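Long-range contact in C-type diheme-containing protein (Kuenenia stuttgartiensis, PDB 6H5L), which binds two c-type hemes and probably transfers electrons, as part of an anammox reductase complex rich in heme: residues G47-L59 / Y184-M196. Sequence-based numbering, arbitrary orientation.
Sequences GAYKFRTTPSGSL and YLRFTTGLNGTPM. With HEC (heme c), chain K.
Asn192 lays its side-chain amide over one face of the Arg52 guanidinium. The two planes are 16° apart, and Asn192 CG lies offset toward the rim. Arg52 NE is held by a nearly straight hydrogen bond to Tyr49 O at 2.6 Å, in the guanidinium plane, which fixes the stacked group. Asn192 OD1 accepts from Gly57 N at 3.1 Å, in the type II turn from Pro55 to Ser58. With an alanine here, Gly57 N would probably lose this acceptor and one face of the guanidinium its stacked amide.

One water joins the segments. It donates to Lys50 O and Thr189 OG1 and accepts from Arg52 N and, at 2.6 Å, from Arg186 NE. The Arg186 chain bends at chi2 (-70°) and chi3 (86°), which turns NH2 toward Arg52 O for a weak bond.

Apolar contacts flank this network. Phe51 CE1 meets Leu191 CD2 at 4.1 Å, and Arg186 CD lies at the edge of the Phe51 ring. The extended Lys50 side chain crosses that of Thr194 at about a right angle, with CE 3.6 Å from Thr194 CG2.

Both segments also reach heme c. Lys50 NZ bonds a propionate oxygen, O1D, at 2.8 Å, probably offsetting part of the propionate's negative charge. Met196 SD binds the iron of this heme opposite His142.

The contact joins the two cytochrome c-like halves of the chain, between their hemes. The 47-59 loop precedes helix 62-71, whose Asp64 bonds Thr53 N. Residues 184-196 form the end of helix 180-189 and the loop after it, with helix 205-217 packed against Tyr184 and Phe187.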
loop_
_atom_site.group_PDB
_atom_site.type_symbol
_atom_site.label_atom_id
_atom_site.label_comp_id
_atom_site.label_asym_id
_atom_site.label_seq_id
_atom_site.Cartn_x
_atom_site.Cartn_y
_atom_site.Cartn_z
ATOM N N GLY B 47 -19.200 52.843 16.288
ATOM C CA GLY B 47 -17.824 53.240 16.506
ATOM C C GLY B 47 -16.919 52.131 16.990
ATOM O O GLY B 47 -15.862 52.412 17.561
ATOM N N ALA B 48 -17.306 50.874 16.775
ATOM C CA ALA B 48 -16.546 49.710 17.217
ATOM C C ALA B 48 -15.897 49.065 15.999
ATOM O O ALA B 48 -16.586 48.474 15.159
ATOM C CB ALA B 48 -17.444 48.718 17.953
ATOM N N TYR B 49 -14.575 49.178 15.909
ATOM C CA TYR B 49 -13.802 48.620 14.809
ATOM C C TYR B 49 -12.922 47.495 15.335
ATOM O O TYR B 49 -12.232 47.662 16.346
ATOM C CB TYR B 49 -12.952 49.699 14.133
ATOM C CG TYR B 49 -13.750 50.676 13.294
ATOM C CD1 TYR B 49 -14.649 51.558 13.882
ATOM C CD2 TYR B 49 -13.597 50.724 11.914
ATOM C CE1 TYR B 49 -15.376 52.453 13.119
ATOM C CE2 TYR B 49 -14.320 51.617 11.143
ATOM C CZ TYR B 49 -15.207 52.479 11.751
ATOM O OH TYR B 49 -15.930 53.369 10.991
ATOM N N LYS B 50 -12.955 46.350 14.648
ATOM C CA LYS B 50 -12.209 45.184 15.115
ATOM C C LYS B 50 -10.704 45.402 15.022
ATOM O O LYS B 50 -9.952 44.930 15.883
ATOM C CB LYS B 50 -12.606 43.940 14.317
ATOM C CG LYS B 50 -13.997 43.411 14.577
ATOM C CD LYS B 50 -14.190 42.082 13.860
ATOM C CE LYS B 50 -15.610 41.556 13.980
ATOM N NZ LYS B 50 -15.774 40.277 13.232
ATOM N N PHE B 51 -10.247 46.101 13.986
ATOM C CA PHE B 51 -8.841 46.099 13.589
ATOM C C PHE B 51 -8.284 47.515 13.688
ATOM O O PHE B 51 -8.579 48.373 12.848
ATOM C CB PHE B 51 -8.706 45.521 12.188
ATOM C CG PHE B 51 -9.539 44.291 11.976
ATOM C CD1 PHE B 51 -9.289 43.142 12.707
ATOM C CD2 PHE B 51 -10.587 44.289 11.070
ATOM C CE1 PHE B 51 -10.057 42.007 12.527
ATOM C CE2 PHE B 51 -11.358 43.157 10.884
ATOM C CZ PHE B 51 -11.093 42.017 11.615
ATOM N N ARG B 52 -7.486 47.751 14.726
ATOM C CA ARG B 52 -6.930 49.057 15.032
ATOM C C ARG B 52 -5.454 48.917 15.376
ATOM O O ARG B 52 -4.919 47.815 15.528
ATOM C CB ARG B 52 -7.669 49.718 16.205
ATOM C CG ARG B 52 -9.131 50.041 15.948
ATOM C CD ARG B 52 -9.923 50.080 17.250
ATOM N NE ARG B 52 -10.271 48.733 17.689
ATOM C CZ ARG B 52 -9.600 48.040 18.602
ATOM N NH1 ARG B 52 -8.542 48.569 19.200
ATOM N NH2 ARG B 52 -9.993 46.815 18.921
ATOM N N THR B 53 -4.798 50.069 15.492
ATOM C CA THR B 53 -3.509 50.181 16.158
ATOM C C THR B 53 -3.645 50.849 17.520
ATOM O O THR B 53 -2.632 51.151 18.161
ATOM C CB THR B 53 -2.521 50.952 15.280
ATOM O OG1 THR B 53 -3.097 52.209 14.904
ATOM C CG2 THR B 53 -2.199 50.158 14.026
ATOM N N THR B 54 -4.873 51.078 17.973
ATOM C CA THR B 54 -5.201 51.745 19.222
ATOM C C THR B 54 -5.661 50.733 20.267
ATOM O O THR B 54 -6.114 49.636 19.925
ATOM C CB THR B 54 -6.301 52.787 18.983
ATOM O OG1 THR B 54 -7.497 52.129 18.560
ATOM C CG2 THR B 54 -5.866 53.775 17.909
ATOM N N PRO B 55 -5.551 51.064 21.554
ATOM C CA PRO B 55 -5.941 50.112 22.604
ATOM C C PRO B 55 -7.431 49.788 22.573
ATOM O O PRO B 55 -8.220 50.372 21.826
ATOM C CB PRO B 55 -5.559 50.839 23.898
ATOM C CG PRO B 55 -4.500 51.800 23.495
ATOM C CD PRO B 55 -4.886 52.251 22.118
ATOM N N SER B 56 -7.803 48.833 23.425
ATOM C CA SER B 56 -9.177 48.343 23.488
ATOM C C SER B 56 -10.131 49.443 23.941
ATOM O O SER B 56 -9.861 50.160 24.910
ATOM C CB SER B 56 -9.261 47.141 24.432
ATOM O OG SER B 56 -10.602 46.718 24.602
ATOM N N GLY B 57 -11.256 49.567 23.236
ATOM C CA GLY B 57 -12.245 50.579 23.526
ATOM C C GLY B 57 -12.047 51.885 22.789
ATOM O O GLY B 57 -12.970 52.711 22.759
ATOM N N SER B 58 -10.881 52.094 22.190
ATOM C CA SER B 58 -10.596 53.330 21.486
ATOM C C SER B 58 -11.179 53.302 20.077
ATOM O O SER B 58 -11.468 52.244 19.509
ATOM C CB SER B 58 -9.089 53.577 21.416
ATOM O OG SER B 58 -8.774 54.569 20.453
ATOM N N LEU B 59 -11.357 54.495 19.518
ATOM C CA LEU B 59 -11.701 54.627 18.117
ATOM C C LEU B 59 -10.509 54.213 17.259
ATOM O O LEU B 59 -9.371 54.182 17.734
ATOM C CB LEU B 59 -12.096 56.067 17.801
ATOM C CG LEU B 59 -13.209 56.714 18.625
ATOM C CD1 LEU B 59 -13.307 58.192 18.290
ATOM C CD2 LEU B 59 -14.539 56.020 18.379
ATOM N N TYR B 184 0.273 39.959 16.446
ATOM C CA TYR B 184 0.700 40.588 17.692
ATOM C C TYR B 184 -0.134 41.827 17.994
ATOM O O TYR B 184 -0.440 42.109 19.159
ATOM C CB TYR B 184 2.186 40.946 17.619
ATOM C CG TYR B 184 2.666 41.828 18.753
ATOM C CD1 TYR B 184 3.053 41.280 19.970
ATOM C CD2 TYR B 184 2.738 43.208 18.603
ATOM C CE1 TYR B 184 3.493 42.083 21.007
ATOM C CE2 TYR B 184 3.175 44.017 19.634
ATOM C CZ TYR B 184 3.551 43.449 20.833
ATOM O OH TYR B 184 3.989 44.249 21.864
ATOM N N LEU B 185 -0.503 42.583 16.957
ATOM C CA LEU B 185 -1.334 43.766 17.159
ATOM C C LEU B 185 -2.695 43.395 17.733
ATOM O O LEU B 185 -3.202 44.077 18.632
ATOM C CB LEU B 185 -1.498 44.525 15.842
ATOM C CG LEU B 185 -0.454 45.597 15.526
ATOM C CD1 LEU B 185 -0.636 46.116 14.110
ATOM C CD2 LEU B 185 -0.545 46.738 16.530
ATOM N N ARG B 186 -3.302 42.318 17.224
ATOM C CA ARG B 186 -4.614 41.902 17.710
ATOM C C ARG B 186 -4.575 41.582 19.199
ATOM O O ARG B 186 -5.482 41.966 19.948
ATOM C CB ARG B 186 -5.109 40.692 16.918
ATOM C CG ARG B 186 -5.155 40.888 15.409
ATOM C CD ARG B 186 -6.243 41.862 14.979
ATOM N NE ARG B 186 -5.796 43.251 15.010
ATOM C CZ ARG B 186 -5.116 43.835 14.029
ATOM N NH1 ARG B 186 -4.798 43.149 12.939
ATOM N NH2 ARG B 186 -4.751 45.105 14.139
ATOM N N PHE B 187 -3.532 40.881 19.648
ATOM C CA PHE B 187 -3.416 40.541 21.060
ATOM C C PHE B 187 -3.082 41.755 21.915
ATOM O O PHE B 187 -3.363 41.747 23.119
ATOM C CB PHE B 187 -2.351 39.460 21.263
ATOM C CG PHE B 187 -2.595 38.201 20.472
ATOM C CD1 PHE B 187 -3.865 37.878 20.019
ATOM C CD2 PHE B 187 -1.551 37.338 20.188
ATOM C CE1 PHE B 187 -4.084 36.723 19.292
ATOM C CE2 PHE B 187 -1.765 36.181 19.465
ATOM C CZ PHE B 187 -3.033 35.874 19.015
ATOM N N THR B 188 -2.495 42.794 21.322
ATOM C CA THR B 188 -2.137 44.002 22.053
ATOM C C THR B 188 -3.249 45.043 22.051
ATOM O O THR B 188 -3.287 45.894 22.948
ATOM C CB THR B 188 -0.858 44.607 21.458
ATOM O OG1 THR B 188 0.112 43.571 21.263
ATOM C CG2 THR B 188 -0.270 45.660 22.390
ATOM N N THR B 189 -4.166 44.984 21.087
ATOM C CA THR B 189 -5.231 45.971 20.973
ATOM C C THR B 189 -6.610 45.439 21.317
ATOM O O THR B 189 -7.454 46.208 21.781
ATOM C CB THR B 189 -5.277 46.545 19.553
ATOM O OG1 THR B 189 -5.508 45.484 18.617
ATOM C CG2 THR B 189 -3.969 47.236 19.217
ATOM N N GLY B 190 -6.864 44.156 21.105
ATOM C CA GLY B 190 -8.196 43.620 21.267
ATOM C C GLY B 190 -9.102 43.994 20.107
ATOM O O GLY B 190 -8.869 44.954 19.375
ATOM N N LEU B 191 -10.154 43.199 19.938
ATOM C CA LEU B 191 -11.106 43.370 18.843
ATOM C C LEU B 191 -12.381 43.980 19.417
ATOM O O LEU B 191 -13.202 43.283 20.018
ATOM C CB LEU B 191 -11.371 42.040 18.143
ATOM C CG LEU B 191 -10.333 41.589 17.108
ATOM C CD1 LEU B 191 -9.005 41.215 17.754
ATOM C CD2 LEU B 191 -10.869 40.435 16.275
ATOM N N ASN B 192 -12.536 45.291 19.232
ATOM C CA ASN B 192 -13.690 46.010 19.762
ATOM C C ASN B 192 -14.986 45.481 19.159
ATOM O O ASN B 192 -15.103 45.324 17.940
ATOM C CB ASN B 192 -13.550 47.506 19.478
ATOM C CG ASN B 192 -12.453 48.159 20.298
ATOM O OD1 ASN B 192 -11.702 47.489 21.008
ATOM N ND2 ASN B 192 -12.351 49.478 20.196
ATOM N N GLY B 193 -15.962 45.205 20.024
ATOM C CA GLY B 193 -17.255 44.716 19.605
ATOM C C GLY B 193 -17.415 43.213 19.659
ATOM O O GLY B 193 -18.523 42.716 19.423
ATOM N N THR B 194 -16.349 42.479 19.953
ATOM C CA THR B 194 -16.348 41.028 19.997
ATOM C C THR B 194 -15.880 40.553 21.365
ATOM O O THR B 194 -15.208 41.296 22.088
ATOM C CB THR B 194 -15.434 40.447 18.906
ATOM O OG1 THR B 194 -14.062 40.652 19.271
ATOM C CG2 THR B 194 -15.702 41.118 17.572
ATOM N N PRO B 195 -16.220 39.319 21.755
ATOM C CA PRO B 195 -15.713 38.781 23.027
ATOM C C PRO B 195 -14.218 38.506 23.031
ATOM O O PRO B 195 -13.700 38.033 24.050
ATOM C CB PRO B 195 -16.515 37.481 23.202
ATOM C CG PRO B 195 -16.920 37.098 21.825
ATOM C CD PRO B 195 -17.174 38.397 21.113
ATOM N N MET B 196 -13.512 38.776 21.933
ATOM C CA MET B 196 -12.061 38.657 21.868
ATOM C C MET B 196 -11.432 39.906 22.473
ATOM O O MET B 196 -11.414 40.965 21.831
ATOM C CB MET B 196 -11.601 38.465 20.421
ATOM C CG MET B 196 -10.094 38.408 20.242
ATOM S SD MET B 196 -9.354 36.893 20.876
ATOM C CE MET B 196 -7.617 37.306 20.751
HETATM FE FE HEC K . -9.763 34.754 20.133
HETATM C CHA HEC K . -10.366 36.312 17.133
HETATM C CHB HEC K . -6.484 34.288 19.214
HETATM C CHC HEC K . -9.052 33.522 23.258
HETATM C CHD HEC K . -13.113 34.514 20.781
HETATM N NA HEC K . -8.615 35.268 18.496
HETATM C C1A HEC K . -9.099 35.802 17.317
HETATM C C2A HEC K . -8.042 35.734 16.325
HETATM C C3A HEC K . -6.972 35.172 16.900
HETATM C C4A HEC K . -7.311 34.869 18.277
HETATM C CMA HEC K . -5.608 34.891 16.230
HETATM C CAA HEC K . -8.149 36.220 14.860
HETATM C CBA HEC K . -7.424 37.554 14.689
HETATM C CGA HEC K . -7.577 38.030 13.267
HETATM O O1A HEC K . -8.341 37.391 12.499
HETATM O O2A HEC K . -6.938 39.049 12.901
HETATM N NB HEC K . -8.092 33.962 21.045
HETATM C C1B HEC K . -6.813 34.026 20.528
HETATM C C2B HEC K . -5.877 33.785 21.606
HETATM C C3B HEC K . -6.582 33.569 22.728
HETATM C C4B HEC K . -7.990 33.678 22.394
HETATM C CMB HEC K . -4.342 33.759 21.432
HETATM C CAB HEC K . -6.042 33.253 24.143
HETATM C CBB HEC K . -5.156 34.385 24.708
HETATM N NC HEC K . -10.876 34.092 21.710
HETATM C C1C HEC K . -10.383 33.698 22.941
HETATM C C2C HEC K . -11.495 33.636 23.870
HETATM C C3C HEC K . -12.622 33.779 23.157
HETATM C C4C HEC K . -12.252 34.158 21.801
HETATM C CMC HEC K . -11.391 33.063 25.304
HETATM C CAC HEC K . -14.070 33.705 23.702
HETATM C CBC HEC K . -14.345 34.874 24.672
HETATM N ND HEC K . -11.482 35.313 19.099
HETATM C C1D HEC K . -12.772 35.147 19.599
HETATM C C2D HEC K . -13.703 35.747 18.668
HETATM C C3D HEC K . -12.844 36.311 17.526
HETATM C C4D HEC K . -11.480 35.992 17.882
HETATM C CMD HEC K . -15.239 35.810 18.799
HETATM C CAD HEC K . -13.328 37.059 16.264
HETATM C CBD HEC K . -13.771 36.050 15.207
HETATM C CGD HEC K . -14.379 36.768 14.030
HETATM O O1D HEC K . -14.262 38.020 13.957
HETATM O O2D HEC K . -14.985 36.087 13.162
HETATM O O HOH W 1 -7.163 45.074 16.162
#